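PDB 7D7P: phosphodiesterase from Salpingoeca rosetta, which belongs to the cyclic nucleotide phosphodiesterase family, a helical, metal-binding member of the HD-domain clan. Local coordinates for residues L51-D63 / R110-T124. Residues are numbered along the deposited sequence; the frame is centred on the assembly and turned at random.
Sequences LFTWDFDALDKSD and RHAVMVLHTTYLLLT. With ZN (zinc ion), chain G.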
loop_
_atom_site.group_PDB
_atom_site.type_symbol
_atom_site.label_atom_id
_atom_site.label_comp_id
_atom_site.label_asym_id
_atom_site.label_seq_id
_atom_site.Cartn_x
_atom_site.Cartn_y
_atom_site.Cartn_z
ATOM N N LEU A 51 16.999 30.509 -0.925
ATOM C CA LEU A 51 16.419 29.784 -2.047
ATOM C C LEU A 51 16.223 28.304 -1.739
ATOM O O LEU A 51 15.364 27.664 -2.355
ATOM C CB LEU A 51 17.311 29.948 -3.282
ATOM C CG LEU A 51 16.835 29.371 -4.618
ATOM C CD1 LEU A 51 15.648 30.157 -5.149
ATOM C CD2 LEU A 51 17.972 29.360 -5.631
ATOM N N PHE A 52 16.989 27.749 -0.802
ATOM C CA PHE A 52 16.942 26.318 -0.505
ATOM C C PHE A 52 15.828 26.054 0.501
ATOM O O PHE A 52 16.012 26.160 1.714
ATOM C CB PHE A 52 18.289 25.833 0.017
ATOM C CG PHE A 52 18.510 24.355 -0.154
ATOM C CD1 PHE A 52 18.123 23.464 0.833
ATOM C CD2 PHE A 52 19.096 23.858 -1.304
ATOM C CE1 PHE A 52 18.320 22.103 0.677
ATOM C CE2 PHE A 52 19.296 22.500 -1.467
ATOM C CZ PHE A 52 18.908 21.621 -0.475
ATOM N N THR A 53 14.650 25.698 -0.011
ATOM C CA THR A 53 13.518 25.357 0.846
ATOM C C THR A 53 12.634 24.355 0.118
ATOM O O THR A 53 12.182 24.616 -1.001
ATOM C CB THR A 53 12.717 26.604 1.245
ATOM O OG1 THR A 53 11.450 26.212 1.790
ATOM C CG2 THR A 53 12.494 27.523 0.048
ATOM N N TRP A 54 12.398 23.206 0.753
ATOM C CA TRP A 54 11.554 22.170 0.173
ATOM C C TRP A 54 10.074 22.527 0.208
ATOM O O TRP A 54 9.270 21.829 -0.421
ATOM C CB TRP A 54 11.790 20.842 0.896
ATOM C CG TRP A 54 13.149 20.259 0.646
ATOM C CD1 TRP A 54 14.293 20.513 1.345
ATOM C CD2 TRP A 54 13.507 19.324 -0.380
ATOM N NE1 TRP A 54 15.340 19.793 0.819
ATOM C CE2 TRP A 54 14.883 19.057 -0.242
ATOM C CE3 TRP A 54 12.796 18.691 -1.406
ATOM C CZ2 TRP A 54 15.563 18.182 -1.088
ATOM C CZ3 TRP A 54 13.472 17.822 -2.244
ATOM C CH2 TRP A 54 14.841 17.575 -2.080
ATOM N N ASP A 55 9.696 23.586 0.919
ATOM C CA ASP A 55 8.314 24.041 0.991
ATOM C C ASP A 55 7.946 24.989 -0.144
ATOM O O ASP A 55 6.839 25.539 -0.136
ATOM C CB ASP A 55 8.056 24.728 2.335
ATOM C CG ASP A 55 8.023 23.750 3.496
ATOM O OD1 ASP A 55 8.205 22.534 3.267
ATOM O OD2 ASP A 55 7.814 24.203 4.641
ATOM N N PHE A 56 8.839 25.186 -1.113
ATOM C CA PHE A 56 8.585 26.132 -2.193
ATOM C C PHE A 56 7.360 25.725 -3.003
ATOM O O PHE A 56 7.198 24.557 -3.370
ATOM C CB PHE A 56 9.812 26.231 -3.103
ATOM C CG PHE A 56 9.575 27.016 -4.362
ATOM C CD1 PHE A 56 9.607 28.400 -4.349
ATOM C CD2 PHE A 56 9.317 26.368 -5.560
ATOM C CE1 PHE A 56 9.388 29.125 -5.507
ATOM C CE2 PHE A 56 9.096 27.087 -6.721
ATOM C CZ PHE A 56 9.130 28.468 -6.693
ATOM N N ASP A 57 6.499 26.701 -3.283
ATOM C CA ASP A 57 5.298 26.491 -4.082
ATOM C C ASP A 57 5.117 27.690 -4.999
ATOM O O ASP A 57 4.961 28.819 -4.525
ATOM C CB ASP A 57 4.065 26.297 -3.191
ATOM C CG ASP A 57 2.877 25.743 -3.954
ATOM O OD1 ASP A 57 2.964 25.632 -5.194
ATOM O OD2 ASP A 57 1.860 25.409 -3.313
ATOM N N ALA A 58 5.130 27.440 -6.311
ATOM C CA ALA A 58 5.020 28.517 -7.288
ATOM C C ALA A 58 3.646 29.177 -7.292
ATOM O O ALA A 58 3.510 30.286 -7.821
ATOM C CB ALA A 58 5.338 27.990 -8.688
ATOM N N LEU A 59 2.626 28.524 -6.729
ATOM C CA LEU A 59 1.296 29.126 -6.706
ATOM C C LEU A 59 1.255 30.374 -5.834
ATOM O O LEU A 59 0.423 31.259 -6.062
ATOM C CB LEU A 59 0.265 28.106 -6.221
ATOM C CG LEU A 59 -0.014 26.916 -7.142
ATOM C CD1 LEU A 59 -1.017 25.956 -6.506
ATOM C CD2 LEU A 59 -0.507 27.387 -8.508
ATOM N N ASP A 60 2.145 30.470 -4.851
ATOM C CA ASP A 60 2.185 31.599 -3.932
ATOM C C ASP A 60 3.102 32.723 -4.401
ATOM O O ASP A 60 3.260 33.713 -3.678
ATOM C CB ASP A 60 2.625 31.122 -2.542
ATOM C CG ASP A 60 1.767 29.981 -2.019
ATOM O OD1 ASP A 60 0.531 30.039 -2.192
ATOM O OD2 ASP A 60 2.327 29.027 -1.438
ATOM N N LYS A 61 3.698 32.608 -5.585
ATOM C CA LYS A 61 4.640 33.598 -6.085
ATOM C C LYS A 61 4.036 34.377 -7.247
ATOM O O LYS A 61 3.275 33.837 -8.053
ATOM C CB LYS A 61 5.945 32.935 -6.535
ATOM C CG LYS A 61 6.594 32.060 -5.475
ATOM C CD LYS A 61 7.107 32.893 -4.312
ATOM C CE LYS A 61 8.003 32.077 -3.395
ATOM N NZ LYS A 61 8.683 32.938 -2.387
ATOM N N SER A 62 4.392 35.656 -7.326
ATOM C CA SER A 62 3.977 36.495 -8.437
ATOM C C SER A 62 4.816 36.193 -9.677
ATOM O O SER A 62 5.796 35.441 -9.636
ATOM C CB SER A 62 4.094 37.972 -8.065
ATOM O OG SER A 62 5.455 38.374 -8.026
ATOM N N ASP A 63 4.420 36.803 -10.797
ATOM C CA ASP A 63 5.134 36.597 -12.053
ATOM C C ASP A 63 6.583 37.058 -11.953
ATOM O O ASP A 63 7.497 36.363 -12.412
ATOM C CB ASP A 63 4.419 37.330 -13.188
ATOM C CG ASP A 63 3.411 36.454 -13.900
ATOM O OD1 ASP A 63 2.671 35.719 -13.214
ATOM O OD2 ASP A 63 3.362 36.498 -15.148
ATOM N N ARG A 110 3.977 27.723 -13.986
ATOM C CA ARG A 110 4.326 27.535 -12.583
ATOM C C ARG A 110 4.726 26.094 -12.292
ATOM O O ARG A 110 5.566 25.854 -11.416
ATOM C CB ARG A 110 3.166 27.979 -11.695
ATOM C CG ARG A 110 3.140 29.486 -11.492
ATOM C CD ARG A 110 1.886 29.965 -10.783
ATOM N NE ARG A 110 2.028 31.350 -10.339
ATOM C CZ ARG A 110 1.905 32.409 -11.134
ATOM N NH1 ARG A 110 1.632 32.252 -12.423
ATOM N NH2 ARG A 110 2.055 33.631 -10.639
ATOM N N HIS A 111 4.156 25.127 -13.015
ATOM C CA HIS A 111 4.620 23.748 -12.894
ATOM C C HIS A 111 6.063 23.613 -13.368
ATOM O O HIS A 111 6.859 22.887 -12.762
ATOM C CB HIS A 111 3.707 22.812 -13.687
ATOM C CG HIS A 111 4.224 21.411 -13.798
ATOM N ND1 HIS A 111 4.501 20.630 -12.698
ATOM C CD2 HIS A 111 4.514 20.649 -14.880
ATOM C CE1 HIS A 111 4.939 19.448 -13.094
ATOM N NE2 HIS A 111 4.957 19.434 -14.414
ATOM N N ALA A 112 6.414 24.305 -14.455
ATOM C CA ALA A 112 7.788 24.268 -14.946
ATOM C C ALA A 112 8.763 24.817 -13.910
ATOM O O ALA A 112 9.835 24.241 -13.692
ATOM C CB ALA A 112 7.901 25.052 -16.253
ATOM N N VAL A 113 8.411 25.932 -13.264
ATOM C CA VAL A 113 9.289 26.505 -12.246
ATOM C C VAL A 113 9.396 25.572 -11.047
ATOM O O VAL A 113 10.467 25.437 -10.441
ATOM C CB VAL A 113 8.790 27.904 -11.837
ATOM C CG1 VAL A 113 9.694 28.506 -10.765
ATOM C CG2 VAL A 113 8.717 28.813 -13.053
ATOM N N MET A 114 8.290 24.911 -10.689
ATOM C CA MET A 114 8.318 23.929 -9.608
ATOM C C MET A 114 9.296 22.798 -9.908
ATOM O O MET A 114 10.024 22.344 -9.019
ATOM C CB MET A 114 6.915 23.364 -9.377
ATOM C CG MET A 114 5.981 24.295 -8.625
ATOM S SD MET A 114 6.359 24.342 -6.866
ATOM C CE MET A 114 5.378 22.969 -6.256
ATOM N N VAL A 115 9.321 22.324 -11.154
ATOM C CA VAL A 115 10.223 21.234 -11.505
ATOM C C VAL A 115 11.661 21.734 -11.575
ATOM O O VAL A 115 12.601 21.021 -11.201
ATOM C CB VAL A 115 9.771 20.576 -12.822
ATOM C CG1 VAL A 115 10.775 19.523 -13.283
ATOM C CG2 VAL A 115 8.400 19.953 -12.639
ATOM N N LEU A 116 11.857 22.970 -12.041
ATOM C CA LEU A 116 13.194 23.554 -12.033
ATOM C C LEU A 116 13.722 23.688 -10.610
ATOM O O LEU A 116 14.857 23.295 -10.316
ATOM C CB LEU A 116 13.187 24.914 -12.732
ATOM C CG LEU A 116 14.457 25.741 -12.494
ATOM C CD1 LEU A 116 15.660 25.085 -13.156
ATOM C CD2 LEU A 116 14.294 27.175 -12.976
ATOM N N HIS A 117 12.905 24.238 -9.709
ATOM C CA HIS A 117 13.355 24.450 -8.337
ATOM C C HIS A 117 13.585 23.128 -7.614
ATOM O O HIS A 117 14.555 22.987 -6.860
ATOM C CB HIS A 117 12.344 25.308 -7.578
ATOM C CG HIS A 117 12.784 25.675 -6.196
ATOM N ND1 HIS A 117 12.500 24.899 -5.093
ATOM C CD2 HIS A 117 13.493 26.735 -5.739
ATOM C CE1 HIS A 117 13.015 25.465 -4.015
ATOM N NE2 HIS A 117 13.623 26.580 -4.380
ATOM N N THR A 118 12.701 22.151 -7.826
ATOM C CA THR A 118 12.870 20.850 -7.186
ATOM C C THR A 118 14.095 20.124 -7.731
ATOM O O THR A 118 14.784 19.416 -6.987
ATOM C CB THR A 118 11.608 20.008 -7.376
ATOM O OG1 THR A 118 10.466 20.758 -6.940
ATOM C CG2 THR A 118 11.694 18.707 -6.581
ATOM N N THR A 119 14.378 20.285 -9.028
ATOM C CA THR A 119 15.606 19.730 -9.591
ATOM C C THR A 119 16.831 20.374 -8.957
ATOM O O THR A 119 17.832 19.699 -8.687
ATOM C CB THR A 119 15.626 19.922 -11.108
ATOM O OG1 THR A 119 14.503 19.253 -11.694
ATOM C CG2 THR A 119 16.914 19.360 -11.706
ATOM N N TYR A 120 16.764 21.681 -8.703
ATOM C CA TYR A 120 17.858 22.369 -8.028
ATOM C C TYR A 120 18.051 21.836 -6.612
ATOM O O TYR A 120 19.185 21.725 -6.132
ATOM C CB TYR A 120 17.585 23.873 -8.033
ATOM C CG TYR A 120 18.035 24.628 -6.805
ATOM C CD1 TYR A 120 19.351 25.050 -6.666
ATOM C CD2 TYR A 120 17.133 24.953 -5.799
ATOM C CE1 TYR A 120 19.761 25.754 -5.552
ATOM C CE2 TYR A 120 17.534 25.655 -4.683
ATOM C CZ TYR A 120 18.847 26.055 -4.563
ATOM O OH TYR A 120 19.244 26.760 -3.449
ATOM N N LEU A 121 16.955 21.485 -5.933
ATOM C CA LEU A 121 17.073 20.912 -4.595
ATOM C C LEU A 121 17.669 19.510 -4.646
ATOM O O LEU A 121 18.527 19.164 -3.825
ATOM C CB LEU A 121 15.708 20.884 -3.906
ATOM C CG LEU A 121 15.030 22.218 -3.578
ATOM C CD1 LEU A 121 13.603 21.980 -3.103
ATOM C CD2 LEU A 121 15.818 22.995 -2.533
ATOM N N LEU A 122 17.232 18.693 -5.609
ATOM C CA LEU A 122 17.687 17.307 -5.674
ATOM C C LEU A 122 19.159 17.217 -6.062
ATOM O O LEU A 122 19.910 16.427 -5.479
ATOM C CB LEU A 122 16.822 16.522 -6.661
ATOM C CG LEU A 122 15.381 16.239 -6.228
ATOM C CD1 LEU A 122 14.542 15.793 -7.415
ATOM C CD2 LEU A 122 15.348 15.192 -5.127
ATOM N N LEU A 123 19.588 18.015 -7.044
ATOM C CA LEU A 123 20.980 17.957 -7.483
ATOM C C LEU A 123 21.921 18.478 -6.405
ATOM O O LEU A 123 23.018 17.941 -6.219
ATOM C CB LEU A 123 21.163 18.752 -8.776
ATOM C CG LEU A 123 20.428 18.261 -10.023
ATOM C CD1 LEU A 123 20.726 19.185 -11.193
ATOM C CD2 LEU A 123 20.798 16.820 -10.356
ATOM N N THR A 124 21.511 19.528 -5.692
ATOM C CA THR A 124 22.323 20.036 -4.594
ATOM C C THR A 124 22.477 18.995 -3.493
ATOM O O THR A 124 23.526 18.930 -2.841
ATOM C CB THR A 124 21.702 21.319 -4.034
ATOM O OG1 THR A 124 21.571 22.285 -5.085
ATOM C CG2 THR A 124 22.563 21.903 -2.925
HETATM ZN ZN ZN G . 5.645 17.863 -15.876
HETATM O O HOH W 1 6.007 15.939 -17.416
HETATM O O HOH W 2 3.623 16.708 -15.400
#
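L121 branches between two aromatic rings. Its CD2 stands over the centre of the F52 ring, 3.6 Å from the centroid and 13° off the normal, while CB lies over the six-membered ring of W54 and CD1 approaches the same indole near its rim. L122 CD2 meets the indole edge in its plane. F52 in turn directs an edge at the face of Y120 in an offset edge-to-face pair, with planes at 71°, and L51 CD2 sits over that tyrosine ring.

One helical turn earlier, H117 stacks face to face on F56, centroids 4.2 Å apart. H117 CG is anti to the backbone N (chi1 -175°), which carries the imidazole up to the loop, where NE2 donates to L51 O at 2.9 Å, nearly in the ring plane. This bond and the stack together limit rotation of the ring. M114, bent at chi2 and chi3, brings SD obliquely beside the F56 ring as a Met-aromatic contact; A58 N donates weakly to the same sulfur. D57 OD1 forms an Asx turn with L59 N and also accepts a hydrogen bond from W274 NE1 of helix 268-291.

At the polar edge, the extended chain of R110 passes A58 CB. R110 NH2 gives K61 O a 2.9 Å bond in the carbonyl plane and reaches D63 OD1 in a long salt bridge (3.4 Å); NE bonds A58 O weakly.

The side chain of the neighbouring H111 leaves the helix away from the loop, and its NE2 binds zinc together with H146, D147 and D260. The loop between helices 43-47 and 63-76 thus packs along helix 109-126 on the side turned away from the zinc ion, in the all-helical phosphodiesterase fold of the HD clan.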